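Local coordinates for amicyanin (Paracoccus versutus, PDB 1ID2), which is a type 1 blue copper protein that carries electrons, probably between methylamine dehydrogenase and a c-type cytochrome, through its bound copper ion, at residues 26-31 and 96-101; 53-59 and 90-96. All blocks are in the same frame, centred on the assembly; numbering follows the deposited sequence.

Contact 1 of 2, residues 26-31 and 96-101; sequences IEKMKY and HPFMRG. With CU (copper (II) ion), chain D.
Met99 runs straight through its second torsion and then bends at the third (chi3 74°), which turns its methyl onto the Tyr31 ring and leaves the sulfur facing copper. Met29 instead bends at its second and third torsions, and its CE folds back over the imidazole of His96. The Met99 methyl sits squarely above the tyrosine: CE is 4.1 Å from the centroid of the Tyr31 ring, 10° off its normal, a CH-pi contact; the same methyl also touches Ile26 CG2. Met99 SD lies 2.9 Å from the copper, a long distance such as the axial methionine of a type 1 site usually keeps. His96 ND1 binds the same ion at 2.2 Å. On the His96 face, Met29 CE stands 4.0 Å from the ring centroid, only 5° off the normal, while meeting the edge of the Phe98 ring at CZ (3.8 Å). Between the backbones, one water accepts from Tyr31 N and donates weakly to Arg100 O. The type I' turn from Glu27 to Lys30 joins strands 22-27 and 30-31 at the margin of the five-stranded sheet, with Ile26 against Trp46 of strand 43-48; the ligand loop faces this hairpin as it leads into strand 100-105.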
# COMPACT_ATOMS: atom_id res chain seq x y z
N ILE A 26 8.01 -5.91 0.39
CA ILE A 26 8.24 -5.77 1.81
C ILE A 26 9.16 -6.88 2.31
O ILE A 26 8.78 -8.05 2.31
CB ILE A 26 6.90 -5.79 2.61
CG1 ILE A 26 5.87 -4.85 1.96
CG2 ILE A 26 7.17 -5.37 4.04
CD1 ILE A 26 4.43 -5.07 2.43
N GLU A 27 10.36 -6.51 2.76
CA GLU A 27 11.32 -7.48 3.28
C GLU A 27 12.06 -6.84 4.41
O GLU A 27 12.41 -5.67 4.36
CB GLU A 27 12.35 -7.89 2.22
CG GLU A 27 12.12 -9.21 1.55
CD GLU A 27 12.21 -10.40 2.49
OE1 GLU A 27 13.32 -10.85 2.82
OE2 GLU A 27 11.15 -10.96 2.79
N LYS A 28 12.39 -7.68 5.40
CA LYS A 28 13.20 -7.31 6.55
C LYS A 28 12.77 -6.00 7.22
O LYS A 28 13.58 -5.14 7.54
CB LYS A 28 14.68 -7.35 6.16
CG LYS A 28 15.04 -8.59 5.25
CD LYS A 28 15.33 -9.96 5.99
CE LYS A 28 14.20 -10.43 6.93
NZ LYS A 28 13.10 -11.31 6.35
N MET A 29 11.49 -5.98 7.56
CA MET A 29 10.85 -4.88 8.26
C MET A 29 10.99 -3.55 7.53
O MET A 29 10.93 -2.50 8.16
CB MET A 29 11.39 -4.76 9.68
CG MET A 29 11.37 -6.06 10.47
SD MET A 29 9.76 -6.72 10.79
CE MET A 29 9.26 -5.82 12.27
N LYS A 30 11.08 -3.60 6.20
CA LYS A 30 11.20 -2.39 5.37
C LYS A 30 10.24 -2.50 4.20
O LYS A 30 10.08 -3.58 3.63
CB LYS A 30 12.60 -2.28 4.76
CG LYS A 30 13.71 -1.85 5.69
CD LYS A 30 15.08 -2.26 5.14
CE LYS A 30 15.45 -1.51 3.87
NZ LYS A 30 16.71 -2.03 3.25
N TYR A 31 9.72 -1.37 3.76
CA TYR A 31 9.13 -1.26 2.43
C TYR A 31 10.32 -1.03 1.55
O TYR A 31 11.05 -0.07 1.77
CB TYR A 31 8.22 -0.04 2.33
CG TYR A 31 7.01 -0.16 3.19
CD1 TYR A 31 6.02 -1.11 2.91
CD2 TYR A 31 6.86 0.64 4.31
CE1 TYR A 31 4.91 -1.25 3.72
CE2 TYR A 31 5.76 0.51 5.13
CZ TYR A 31 4.78 -0.42 4.84
OH TYR A 31 3.66 -0.45 5.64
N HIS A 96 3.93 -1.76 13.25
CA HIS A 96 5.34 -1.42 13.11
C HIS A 96 5.47 -0.03 12.51
O HIS A 96 5.87 0.12 11.35
CB HIS A 96 6.03 -2.43 12.18
CG HIS A 96 5.73 -3.87 12.49
ND1 HIS A 96 5.33 -4.75 11.51
CD2 HIS A 96 5.70 -4.49 13.69
CE1 HIS A 96 5.06 -5.88 12.13
NE2 HIS A 96 5.26 -5.77 13.46
N PRO A 97 5.09 1.01 13.29
CA PRO A 97 4.96 2.38 12.76
C PRO A 97 6.29 3.02 12.35
O PRO A 97 6.32 4.10 11.79
CB PRO A 97 4.32 3.14 13.92
CG PRO A 97 4.04 2.12 14.98
CD PRO A 97 4.96 1.01 14.75
N PHE A 98 7.40 2.36 12.66
CA PHE A 98 8.68 2.81 12.20
C PHE A 98 8.85 2.48 10.73
O PHE A 98 9.80 2.93 10.11
CB PHE A 98 9.80 2.14 13.00
CG PHE A 98 9.67 0.64 13.07
CD1 PHE A 98 10.26 -0.16 12.10
CD2 PHE A 98 8.97 0.04 14.09
CE1 PHE A 98 10.15 -1.53 12.14
CE2 PHE A 98 8.87 -1.36 14.16
CZ PHE A 98 9.46 -2.14 13.18
N MET A 99 8.04 1.54 10.25
CA MET A 99 7.92 1.26 8.80
C MET A 99 7.02 2.30 8.13
O MET A 99 5.84 2.40 8.44
CB MET A 99 7.33 -0.13 8.54
CG MET A 99 8.21 -1.32 8.90
SD MET A 99 7.34 -2.88 8.61
CE MET A 99 7.40 -2.94 6.79
N ARG A 100 7.58 3.04 7.19
CA ARG A 100 6.90 4.15 6.55
C ARG A 100 7.26 4.13 5.08
O ARG A 100 8.37 3.74 4.71
CB ARG A 100 7.40 5.47 7.13
CG ARG A 100 7.11 5.67 8.58
CD ARG A 100 7.92 6.81 9.10
NE ARG A 100 8.12 6.66 10.53
CZ ARG A 100 7.46 7.33 11.46
NH1 ARG A 100 6.55 8.24 11.12
NH2 ARG A 100 7.60 6.99 12.73
N GLY A 101 6.39 4.70 4.25
CA GLY A 101 6.76 4.95 2.86
C GLY A 101 5.85 6.04 2.33
O GLY A 101 4.95 6.52 3.05
CU CU D . 4.88 -4.13 9.44
O HOH W 1 10.28 1.11 5.42

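Contact 2 of 2, residues 53-59 and 90-96; sequences PHNVAFK and DYFCTPH. With CU (copper (II) ion), chain D.
His54 and Cys93 meet at the copper, with His54 ND1 and Cys93 SG each 2.0 Å from the ion. The cysteine sulfur lies at the edge of the His54 ring, near its plane. The His54 ring meets that of His96 rim to rim and steeply inclined, each turning its ND1 to the copper. On its far side His54 is fixed by a hydrogen bond from NE2 to Glu50.

Asn55 ties the two segments together by three hydrogen bonds. Its backbone N donates to Cys93 SG at 3.6 Å, fairly straight at 161°, so the copper-bound sulfur has a second-shell donor. With chi1 at 77°, CG is set between the backbone N and the carbonyl carbon, and the amide reaches Thr94 with both ends: Thr94 N gives a nearly linear bond (171°) to a lone pair of Asn55 OD1 at 2.8 Å, while Asn55 ND2 donates in its own amide plane to Thr94 OG1 at 3.0 Å. Were Asn55 replaced by an alanine, Thr94 N and OG1 would both lose their side-chain partner, and the turn beside Cys93 would probably be freer to shift. Beyond lies a single antiparallel hydrogen-bonded pair, Ala57 N to Phe92 O (2.9 Å) and Phe92 N to Ala57 O (3.0 Å).

Packing completes the contact. Ala57 CB lies over one face of the Phe92 ring, 4.1 Å from its centroid, and the Lys59 chain passes that ring at CE1 and CZ. Tyr91 CB sits over the Phe58 ring.

Strand 57-58 is flanked by strand 68-69, its sheet partner, and by the end of strand 87-92, while Val56 and Phe58 pack against Ile81 of strand 77-83.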
# COMPACT_ATOMS: atom_id res chain seq x y z
N PRO A 53 3.65 -10.37 9.63
CA PRO A 53 2.59 -9.75 8.84
C PRO A 53 2.77 -8.24 8.80
O PRO A 53 3.22 -7.63 9.77
CB PRO A 53 1.31 -10.18 9.57
CG PRO A 53 1.73 -11.41 10.35
CD PRO A 53 3.11 -11.06 10.82
N HIS A 54 2.39 -7.64 7.68
CA HIS A 54 2.56 -6.22 7.44
C HIS A 54 1.32 -5.72 6.71
O HIS A 54 0.66 -6.49 6.02
CB HIS A 54 3.80 -5.97 6.59
CG HIS A 54 5.09 -6.36 7.26
ND1 HIS A 54 5.53 -5.74 8.40
CD2 HIS A 54 6.04 -7.23 6.84
CE1 HIS A 54 6.73 -6.23 8.64
NE2 HIS A 54 7.09 -7.13 7.73
N ASN A 55 0.90 -4.49 7.02
CA ASN A 55 -0.19 -3.88 6.26
C ASN A 55 0.21 -2.50 5.75
O ASN A 55 1.41 -2.16 5.76
CB ASN A 55 -1.48 -3.78 7.10
CG ASN A 55 -1.45 -2.65 8.12
OD1 ASN A 55 -0.38 -2.25 8.55
ND2 ASN A 55 -2.62 -2.20 8.57
N VAL A 56 -0.74 -1.83 5.10
CA VAL A 56 -0.57 -0.44 4.64
C VAL A 56 -1.65 0.40 5.30
O VAL A 56 -2.81 -0.02 5.30
CB VAL A 56 -0.69 -0.34 3.08
CG1 VAL A 56 -0.73 1.11 2.63
CG2 VAL A 56 0.49 -1.01 2.44
N ALA A 57 -1.24 1.43 6.04
CA ALA A 57 -2.18 2.30 6.76
C ALA A 57 -1.89 3.79 6.61
O ALA A 57 -0.77 4.20 6.25
CB ALA A 57 -2.21 1.91 8.25
N PHE A 58 -2.95 4.58 6.71
CA PHE A 58 -2.86 6.03 6.52
C PHE A 58 -3.50 6.66 7.76
O PHE A 58 -4.49 6.14 8.27
CB PHE A 58 -3.62 6.49 5.26
CG PHE A 58 -3.06 5.93 3.93
CD1 PHE A 58 -2.03 6.57 3.27
CD2 PHE A 58 -3.58 4.78 3.36
CE1 PHE A 58 -1.51 6.06 2.07
CE2 PHE A 58 -3.07 4.27 2.16
CZ PHE A 58 -2.04 4.90 1.52
N LYS A 59 -2.84 7.65 8.34
CA LYS A 59 -3.41 8.46 9.42
C LYS A 59 -4.62 9.25 8.89
O LYS A 59 -4.84 9.34 7.68
CB LYS A 59 -2.37 9.46 9.96
CG LYS A 59 -1.15 8.86 10.65
CD LYS A 59 -1.47 8.52 12.09
CE LYS A 59 -0.38 7.70 12.75
NZ LYS A 59 -0.96 6.80 13.80
N ASP A 90 1.57 9.44 2.65
CA ASP A 90 2.41 8.67 3.56
C ASP A 90 1.62 7.50 4.09
O ASP A 90 0.51 7.70 4.59
CB ASP A 90 2.81 9.50 4.78
CG ASP A 90 3.42 10.80 4.42
OD1 ASP A 90 2.75 11.85 4.62
OD2 ASP A 90 4.59 10.75 3.95
N TYR A 91 2.26 6.35 4.19
CA TYR A 91 1.64 5.24 4.89
C TYR A 91 2.67 4.67 5.85
O TYR A 91 3.85 5.00 5.76
CB TYR A 91 1.16 4.15 3.91
CG TYR A 91 2.24 3.62 3.01
CD1 TYR A 91 2.96 2.47 3.34
CD2 TYR A 91 2.59 4.29 1.83
CE1 TYR A 91 4.00 2.02 2.55
CE2 TYR A 91 3.63 3.84 1.03
CZ TYR A 91 4.33 2.70 1.41
OH TYR A 91 5.33 2.22 0.61
N PHE A 92 2.20 3.80 6.72
CA PHE A 92 3.03 3.14 7.69
C PHE A 92 2.37 1.79 7.96
O PHE A 92 1.27 1.52 7.46
CB PHE A 92 3.13 3.99 8.98
CG PHE A 92 1.80 4.26 9.62
CD1 PHE A 92 0.95 5.24 9.11
CD2 PHE A 92 1.33 3.46 10.66
CE1 PHE A 92 -0.33 5.40 9.59
CE2 PHE A 92 0.03 3.62 11.15
CZ PHE A 92 -0.81 4.60 10.60
N CYS A 93 3.06 0.93 8.70
CA CYS A 93 2.55 -0.39 9.01
C CYS A 93 2.05 -0.31 10.42
O CYS A 93 2.73 0.21 11.29
CB CYS A 93 3.68 -1.42 8.88
SG CYS A 93 3.16 -3.04 9.37
N THR A 94 0.79 -0.67 10.61
CA THR A 94 0.08 -0.38 11.84
C THR A 94 0.78 -0.90 13.09
O THR A 94 0.94 -0.17 14.06
CB THR A 94 -1.36 -0.96 11.76
OG1 THR A 94 -2.09 -0.26 10.75
CG2 THR A 94 -2.08 -0.81 13.10
N PRO A 95 1.21 -2.17 13.09
CA PRO A 95 1.90 -2.65 14.29
C PRO A 95 3.40 -2.29 14.35
O PRO A 95 4.03 -2.41 15.41
CB PRO A 95 1.66 -4.15 14.23
CG PRO A 95 1.65 -4.43 12.77
CD PRO A 95 0.89 -3.28 12.18
N HIS A 96 3.93 -1.76 13.25
CA HIS A 96 5.34 -1.42 13.11
C HIS A 96 5.47 -0.03 12.51
O HIS A 96 5.87 0.12 11.35
CB HIS A 96 6.03 -2.43 12.18
CG HIS A 96 5.73 -3.87 12.49
ND1 HIS A 96 5.33 -4.75 11.51
CD2 HIS A 96 5.70 -4.49 13.69
CE1 HIS A 96 5.06 -5.88 12.13
NE2 HIS A 96 5.26 -5.77 13.46
CU CU D . 4.88 -4.13 9.44
O HOH W 2 -0.00 8.32 7.15

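In the fold
Both contacts converge on the copper and share His96: contact 1 brings Met99 to it, and contact 2 brings His54 and Cys93, so between them the two contacts hold all four residues of the copper site. Their centres are 8 Å apart, and along the chain contact 2 is nested within the loop closed by contact 1. Tyr31 OH ties them directly through a probable hydrogen bond to Asn55 O at 2.8 Å, and the Tyr31 hydroxyl also packs against Cys93 CB, 3.4 Å from OH. Strands 87-92 and 100-105 are neighbours in one sheet, where Gly101 O probably accepts from Tyr91 N at 2.9 Å. The intervening turn carries Cys93, His96 and Met99.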